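Local coordinates for arginine decarboxylase, A207R protein (PDB 2NVA), which decarboxylates arginine to agmatine with the help of pyridoxal 5'-phosphate, as a viral member of the eukaryotic ornithine decarboxylase-like family, at residues Y287-P300 with F347-F361. Residues are numbered along the deposited sequence; the frame is centred on the assembly and turned at random.
Sequences YGGFSNVIFEKSVP and FPSWGAYTNVLTTSF. With PL2 ((4-{[(4-{[amino(imino)methyl]amino}butyl)amino]methyl}-5-hydroxy-6-methylpyridin-3-yl)methyl dihydrogen phosphate), chain I; PL2 ((4-{[(4-{[amino(imino)methyl]amino}butyl)amino]methyl}-5-hydroxy-6-methylpyridin-3-yl)methyl dihydrogen phosphate), chain J.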
loop_
_atom_site.group_PDB
_atom_site.type_symbol
_atom_site.label_atom_id
_atom_site.label_comp_id
_atom_site.label_asym_id
_atom_site.label_seq_id
_atom_site.Cartn_x
_atom_site.Cartn_y
_atom_site.Cartn_z
ATOM N N TYR A 287 -2.372 2.481 5.358
ATOM C CA TYR A 287 -1.607 1.277 5.000
ATOM C C TYR A 287 -2.346 -0.012 5.368
ATOM O O TYR A 287 -1.884 -1.129 5.067
ATOM C CB TYR A 287 -0.246 1.313 5.692
ATOM C CG TYR A 287 0.655 2.421 5.197
ATOM C CD1 TYR A 287 1.297 2.314 3.970
ATOM C CD2 TYR A 287 0.837 3.587 5.941
ATOM C CE1 TYR A 287 2.140 3.329 3.510
ATOM C CE2 TYR A 287 1.678 4.613 5.486
ATOM C CZ TYR A 287 2.329 4.467 4.274
ATOM O OH TYR A 287 3.163 5.472 3.819
ATOM N N GLY A 288 -3.482 0.142 6.030
ATOM C CA GLY A 288 -4.339 -0.999 6.358
ATOM C C GLY A 288 -5.538 -0.980 5.438
ATOM O O GLY A 288 -5.409 -1.248 4.242
ATOM N N GLY A 289 -6.697 -0.639 5.991
ATOM C CA GLY A 289 -7.949 -0.650 5.234
ATOM C C GLY A 289 -8.302 0.651 4.522
ATOM O O GLY A 289 -9.297 0.701 3.780
ATOM N N PHE A 290 -7.503 1.691 4.738
ATOM C CA PHE A 290 -7.846 3.031 4.239
ATOM C C PHE A 290 -7.003 3.558 3.082
ATOM O O PHE A 290 -6.801 4.780 2.952
ATOM C CB PHE A 290 -7.885 4.045 5.395
ATOM C CG PHE A 290 -9.038 3.817 6.344
ATOM C CD1 PHE A 290 -10.246 4.492 6.174
ATOM C CD2 PHE A 290 -8.935 2.888 7.376
ATOM C CE1 PHE A 290 -11.316 4.254 7.039
ATOM C CE2 PHE A 290 -9.997 2.663 8.248
ATOM C CZ PHE A 290 -11.192 3.342 8.065
ATOM N N SER A 291 -6.527 2.662 2.217
ATOM C CA SER A 291 -5.717 3.106 1.078
ATOM C C SER A 291 -6.494 3.997 0.113
ATOM O O SER A 291 -5.892 4.777 -0.617
ATOM C CB SER A 291 -5.094 1.918 0.332
ATOM O OG SER A 291 -6.112 1.097 -0.205
ATOM N N ASN A 292 -7.826 3.878 0.108
ATOM C CA ASN A 292 -8.668 4.742 -0.739
ATOM C C ASN A 292 -8.543 6.244 -0.439
ATOM O O ASN A 292 -8.849 7.090 -1.293
ATOM C CB ASN A 292 -10.142 4.318 -0.679
ATOM C CG ASN A 292 -10.426 3.094 -1.528
ATOM O OD1 ASN A 292 -9.700 2.823 -2.491
ATOM N ND2 ASN A 292 -11.476 2.341 -1.175
ATOM N N VAL A 293 -8.136 6.563 0.790
ATOM C CA VAL A 293 -7.858 7.954 1.152
ATOM C C VAL A 293 -6.708 8.478 0.273
ATOM O O VAL A 293 -6.705 9.637 -0.145
ATOM C CB VAL A 293 -7.527 8.070 2.661
ATOM C CG1 VAL A 293 -7.123 9.493 3.037
ATOM C CG2 VAL A 293 -8.733 7.608 3.491
ATOM N N ILE A 294 -5.750 7.608 -0.007
ATOM C CA ILE A 294 -4.596 7.963 -0.830
ATOM C C ILE A 294 -4.916 7.872 -2.326
ATOM O O ILE A 294 -4.656 8.815 -3.075
ATOM C CB ILE A 294 -3.363 7.073 -0.509
ATOM C CG1 ILE A 294 -3.017 7.102 0.989
ATOM C CG2 ILE A 294 -2.154 7.468 -1.395
ATOM C CD1 ILE A 294 -2.688 8.484 1.572
ATOM N N PHE A 295 -5.461 6.739 -2.748
ATOM C CA PHE A 295 -5.605 6.428 -4.180
ATOM C C PHE A 295 -6.912 6.877 -4.822
ATOM O O PHE A 295 -6.976 6.994 -6.063
ATOM C CB PHE A 295 -5.346 4.938 -4.426
ATOM C CG PHE A 295 -3.950 4.509 -4.058
ATOM C CD1 PHE A 295 -2.870 4.817 -4.891
ATOM C CD2 PHE A 295 -3.705 3.831 -2.866
ATOM C CE1 PHE A 295 -1.572 4.450 -4.556
ATOM C CE2 PHE A 295 -2.409 3.459 -2.521
ATOM C CZ PHE A 295 -1.337 3.780 -3.376
ATOM N N GLU A 296 -7.953 7.098 -4.024
ATOM C CA GLU A 296 -9.242 7.515 -4.590
ATOM C C GLU A 296 -9.737 8.833 -3.999
ATOM O O GLU A 296 -10.899 9.223 -4.215
ATOM C CB GLU A 296 -10.303 6.425 -4.408
ATOM C CG GLU A 296 -9.965 5.086 -5.081
ATOM C CD GLU A 296 -11.148 4.120 -5.171
ATOM O OE1 GLU A 296 -12.218 4.377 -4.563
ATOM O OE2 GLU A 296 -11.010 3.104 -5.875
ATOM N N LYS A 297 -8.853 9.505 -3.257
ATOM C CA LYS A 297 -9.147 10.787 -2.600
ATOM C C LYS A 297 -10.370 10.708 -1.685
ATOM O O LYS A 297 -11.132 11.668 -1.581
ATOM C CB LYS A 297 -9.332 11.929 -3.621
ATOM C CG LYS A 297 -8.150 12.126 -4.573
ATOM C CD LYS A 297 -6.883 12.552 -3.816
ATOM C CE LYS A 297 -5.825 12.972 -4.836
ATOM N NZ LYS A 297 -4.595 13.502 -4.147
ATOM N N SER A 298 -10.568 9.553 -1.053
ATOM C CA SER A 298 -11.681 9.372 -0.138
ATOM C C SER A 298 -11.543 10.278 1.084
ATOM O O SER A 298 -10.466 10.426 1.639
ATOM C CB SER A 298 -11.749 7.908 0.311
ATOM O OG SER A 298 -12.724 7.736 1.326
ATOM N N VAL A 299 -12.652 10.890 1.488
ATOM C CA VAL A 299 -12.704 11.686 2.715
ATOM C C VAL A 299 -13.881 11.129 3.531
ATOM O O VAL A 299 -15.008 11.663 3.478
ATOM C CB VAL A 299 -12.891 13.192 2.402
ATOM C CG1 VAL A 299 -12.889 14.015 3.695
ATOM C CG2 VAL A 299 -11.773 13.683 1.465
ATOM N N PRO A 300 -13.635 10.028 4.250
ATOM C CA PRO A 300 -14.742 9.310 4.874
ATOM C C PRO A 300 -15.097 9.842 6.262
ATOM O O PRO A 300 -14.207 10.235 7.012
ATOM C CB PRO A 300 -14.213 7.885 4.965
ATOM C CG PRO A 300 -12.706 8.032 5.120
ATOM C CD PRO A 300 -12.330 9.372 4.491
ATOM N N PHE A 347 -17.024 2.835 9.579
ATOM C CA PHE A 347 -17.096 3.525 8.302
ATOM C C PHE A 347 -18.000 2.737 7.368
ATOM O O PHE A 347 -17.709 1.568 7.053
ATOM C CB PHE A 347 -15.694 3.665 7.704
ATOM C CG PHE A 347 -14.822 4.633 8.452
ATOM C CD1 PHE A 347 -14.736 5.960 8.044
ATOM C CD2 PHE A 347 -14.112 4.224 9.587
ATOM C CE1 PHE A 347 -13.935 6.871 8.734
ATOM C CE2 PHE A 347 -13.303 5.128 10.289
ATOM C CZ PHE A 347 -13.225 6.464 9.858
ATOM N N PRO A 348 -19.119 3.361 6.952
ATOM C CA PRO A 348 -20.075 2.684 6.073
ATOM C C PRO A 348 -19.486 2.413 4.688
ATOM O O PRO A 348 -18.575 3.114 4.280
ATOM C CB PRO A 348 -21.235 3.692 5.953
ATOM C CG PRO A 348 -21.050 4.663 7.091
ATOM C CD PRO A 348 -19.559 4.725 7.322
ATOM N N SER A 349 -20.033 1.413 3.989
ATOM C CA SER A 349 -19.716 1.157 2.575
ATOM C C SER A 349 -18.214 1.055 2.344
ATOM O O SER A 349 -17.636 1.755 1.510
ATOM C CB SER A 349 -20.367 2.216 1.668
ATOM O OG SER A 349 -21.792 2.216 1.851
ATOM N N TRP A 350 -17.595 0.157 3.107
ATOM C CA TRP A 350 -16.138 0.049 3.106
ATOM C C TRP A 350 -15.669 -1.308 2.565
ATOM O O TRP A 350 -14.780 -1.943 3.138
ATOM C CB TRP A 350 -15.557 0.335 4.508
ATOM C CG TRP A 350 -14.239 1.032 4.393
ATOM C CD1 TRP A 350 -12.996 0.518 4.645
ATOM C CD2 TRP A 350 -14.039 2.364 3.932
ATOM N NE1 TRP A 350 -12.026 1.468 4.377
ATOM C CE2 TRP A 350 -12.646 2.610 3.941
ATOM C CE3 TRP A 350 -14.915 3.387 3.507
ATOM C CZ2 TRP A 350 -12.093 3.835 3.523
ATOM C CZ3 TRP A 350 -14.367 4.618 3.110
ATOM C CH2 TRP A 350 -12.968 4.826 3.123
ATOM N N GLY A 351 -16.272 -1.738 1.455
ATOM C CA GLY A 351 -15.967 -3.043 0.896
ATOM C C GLY A 351 -15.181 -3.054 -0.415
ATOM O O GLY A 351 -14.760 -4.114 -0.857
ATOM N N ALA A 352 -14.978 -1.888 -1.029
ATOM C CA ALA A 352 -14.339 -1.817 -2.350
ATOM C C ALA A 352 -12.930 -1.244 -2.275
ATOM O O ALA A 352 -12.767 -0.091 -1.890
ATOM C CB ALA A 352 -15.195 -1.000 -3.289
ATOM N N TYR A 353 -11.929 -2.070 -2.631
ATOM C CA TYR A 353 -10.516 -1.669 -2.618
ATOM C C TYR A 353 -10.120 -1.247 -1.203
ATOM O O TYR A 353 -9.478 -0.210 -1.014
ATOM C CB TYR A 353 -10.245 -0.543 -3.644
ATOM C CG TYR A 353 -10.666 -0.947 -5.037
ATOM C CD1 TYR A 353 -9.948 -1.924 -5.735
ATOM C CD2 TYR A 353 -11.782 -0.384 -5.642
ATOM C CE1 TYR A 353 -10.328 -2.330 -7.000
ATOM C CE2 TYR A 353 -12.175 -0.777 -6.920
ATOM C CZ TYR A 353 -11.442 -1.764 -7.586
ATOM O OH TYR A 353 -11.816 -2.172 -8.846
ATOM N N THR A 354 -10.509 -2.066 -0.219
ATOM C CA THR A 354 -10.233 -1.776 1.180
ATOM C C THR A 354 -9.374 -2.894 1.773
ATOM O O THR A 354 -8.142 -2.751 1.857
ATOM C CB THR A 354 -11.528 -1.549 1.982
ATOM O OG1 THR A 354 -12.398 -2.685 1.830
ATOM C CG2 THR A 354 -12.245 -0.310 1.459
ATOM N N ASN A 355 -10.007 -4.014 2.127
ATOM C CA ASN A 355 -9.279 -5.149 2.695
ATOM C C ASN A 355 -8.215 -5.750 1.755
ATOM O O ASN A 355 -7.201 -6.237 2.227
ATOM C CB ASN A 355 -10.224 -6.243 3.210
ATOM C CG ASN A 355 -11.322 -6.594 2.215
ATOM O OD1 ASN A 355 -12.268 -5.816 2.013
ATOM N ND2 ASN A 355 -11.225 -7.786 1.612
ATOM N N VAL A 356 -8.455 -5.717 0.444
ATOM C CA VAL A 356 -7.499 -6.297 -0.528
ATOM C C VAL A 356 -6.163 -5.551 -0.558
ATOM O O VAL A 356 -5.161 -6.081 -1.046
ATOM C CB VAL A 356 -8.072 -6.348 -1.958
ATOM C CG1 VAL A 356 -9.202 -7.382 -2.054
ATOM C CG2 VAL A 356 -8.556 -4.953 -2.415
ATOM N N LEU A 357 -6.156 -4.314 -0.060
ATOM C CA LEU A 357 -4.952 -3.494 -0.146
ATOM C C LEU A 357 -4.179 -3.358 1.174
ATOM O O LEU A 357 -3.324 -2.475 1.325
ATOM C CB LEU A 357 -5.290 -2.136 -0.726
ATOM C CG LEU A 357 -5.389 -2.190 -2.252
ATOM C CD1 LEU A 357 -6.431 -1.238 -2.748
ATOM C CD2 LEU A 357 -4.037 -1.886 -2.865
ATOM N N THR A 358 -4.465 -4.259 2.103
ATOM C CA THR A 358 -3.855 -4.249 3.439
ATOM C C THR A 358 -2.346 -4.512 3.358
ATOM O O THR A 358 -1.904 -5.356 2.594
ATOM C CB THR A 358 -4.548 -5.292 4.367
ATOM O OG1 THR A 358 -5.935 -4.943 4.461
ATOM C CG2 THR A 358 -3.954 -5.248 5.767
ATOM N N THR A 359 -1.566 -3.773 4.151
ATOM C CA THR A 359 -0.153 -4.109 4.387
ATOM C C THR A 359 0.098 -4.368 5.865
ATOM O O THR A 359 -0.731 -4.018 6.719
ATOM C CB THR A 359 0.821 -2.979 3.978
ATOM O OG1 THR A 359 0.801 -1.936 4.958
ATOM C CG2 THR A 359 0.480 -2.405 2.594
ATOM N N SER A 360 1.262 -4.954 6.163
ATOM C CA SER A 360 1.679 -5.121 7.544
ATOM C C SER A 360 2.730 -4.082 7.947
ATOM O O SER A 360 3.503 -4.311 8.881
ATOM C CB SER A 360 2.184 -6.551 7.795
ATOM O OG SER A 360 3.252 -6.904 6.940
ATOM N N PHE A 361 2.745 -2.945 7.250
ATOM C CA PHE A 361 3.687 -1.863 7.546
ATOM C C PHE A 361 3.580 -1.473 9.031
ATOM O O PHE A 361 2.476 -1.343 9.560
ATOM C CB PHE A 361 3.408 -0.659 6.642
ATOM C CG PHE A 361 4.446 0.456 6.749
ATOM C CD1 PHE A 361 5.821 0.171 6.720
ATOM C CD2 PHE A 361 4.044 1.785 6.836
ATOM C CE1 PHE A 361 6.768 1.204 6.798
ATOM C CE2 PHE A 361 4.974 2.816 6.922
ATOM C CZ PHE A 361 6.343 2.525 6.900
HETATM N N1 PL2 I . -12.112 -4.697 -14.954
HETATM C C2 PL2 I . -10.823 -4.353 -15.111
HETATM C C2A PL2 I . -9.997 -4.953 -16.267
HETATM C C3 PL2 I . -10.257 -3.445 -14.206
HETATM O O3 PL2 I . -8.956 -3.100 -14.396
HETATM C C4 PL2 I . -11.007 -2.886 -13.152
HETATM C C4A PL2 I . -10.413 -1.883 -12.119
HETATM C C5 PL2 I . -12.353 -3.294 -13.059
HETATM C C6 PL2 I . -12.868 -4.198 -13.969
HETATM P P PL2 I . -14.587 -1.028 -10.786
HETATM N N PL2 I . -9.287 -1.096 -12.671
HETATM C CA PL2 I . -8.263 -0.836 -11.650
HETATM C CG PL2 I . -7.766 0.249 -9.417
HETATM O OP2 PL2 I . -14.521 0.570 -10.647
HETATM O OP3 PL2 I . -14.275 -1.626 -9.305
HETATM O OP1 PL2 I . -15.905 -1.485 -11.318
HETATM O OP4 PL2 I . -13.338 -1.375 -11.740
HETATM C C5M PL2 I . -13.266 -2.742 -11.946
HETATM C CB PL2 I . -8.859 -0.109 -10.426
HETATM C CD PL2 I . -8.354 1.010 -8.205
HETATM N NE PL2 I . -7.233 1.213 -7.259
HETATM C CZ PL2 I . -7.340 1.574 -5.972
HETATM N NH2 PL2 I . -6.214 1.704 -5.229
HETATM N NH1 PL2 I . -8.537 1.808 -5.426
HETATM N N1 PL2 J . 11.981 6.354 14.278
HETATM C C2 PL2 J . 10.693 6.715 14.156
HETATM C C2A PL2 J . 9.893 7.024 15.435
HETATM C C3 PL2 J . 10.121 6.832 12.886
HETATM O O3 PL2 J . 8.818 7.225 12.783
HETATM C C4 PL2 J . 10.891 6.551 11.729
HETATM C C4A PL2 J . 10.354 6.640 10.281
HETATM C C5 PL2 J . 12.238 6.165 11.939
HETATM C C6 PL2 J . 12.750 6.081 13.226
HETATM P P PL2 J . 14.380 6.561 8.662
HETATM N N PL2 J . 9.211 7.541 10.143
HETATM C CA PL2 J . 8.173 6.904 9.292
HETATM C CG PL2 J . 7.583 6.500 6.856
HETATM O OP2 PL2 J . 14.259 7.648 7.523
HETATM O OP3 PL2 J . 14.125 5.139 7.943
HETATM O OP1 PL2 J . 15.718 6.561 9.293
HETATM O OP4 PL2 J . 13.165 6.789 9.711
HETATM C C5M PL2 J . 13.149 5.857 10.739
HETATM C CB PL2 J . 8.720 6.503 7.900
HETATM C CD PL2 J . 8.128 6.241 5.442
HETATM N NE PL2 J . 6.984 5.847 4.597
HETATM C CZ PL2 J . 7.109 5.292 3.394
HETATM N NH2 PL2 J . 6.006 4.948 2.708
HETATM N NH1 PL2 J . 8.308 5.071 2.864
HETATM O O HOH W 1 -6.764 -0.578 1.979
HETATM O O HOH W 2 -9.204 1.639 1.084
#
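N292 and E296 of 287-300 meet Y353 of 347-361 at the agmatine adduct, at the active site of this fold-type III decarboxylase. 287-300 runs through a short helix, 292-295; 347-361 is mainly the loop after strand 344-347, both in the beta domain beside the TIM barrel. Agmatine carbon CD sits over the centre of one face of the Y353 ring, and Y353 OH bonds phosphate OP3 at 2.6 Å. The guanidinium NH1 makes weak hydrogen bonds to N292 OD1 and E296 OE2; the latter also pairs with R255.

Polar bonds tie the loops together. N292 ND2 donates to A352 O at 2.8 Å, in its own amide plane. Y287 O takes both T359 N and T359 OG1. T359 OG1 also accepts from F361 N, closing an ST turn. Two waters bridge the segments: one joins G288 O, S291 OG and T354 O, the other G289 O and Y353 O.

F290, F347 and W350 form an aromatic cluster. The F290 edge points at the F347 face, planes 74° apart. W350 lies obliquely against F290 and has T354 CG2 on its opposite face.

Near the dimer partner's active site, the F361 edge meets the Y287 face. With CG anti to the backbone N (chi1 -173°), the F361 ring runs beside Y287, pointing the same way, and puts CD2 over its ring centre. Y287 OH binds D325 and serves that second site, accepting from the guanidinium NH2 of its agmatine adduct at 3.1 Å.

W350 NE1 donates from the indole edge to G289 O at 2.9 Å, approaching from above the carbonyl plane.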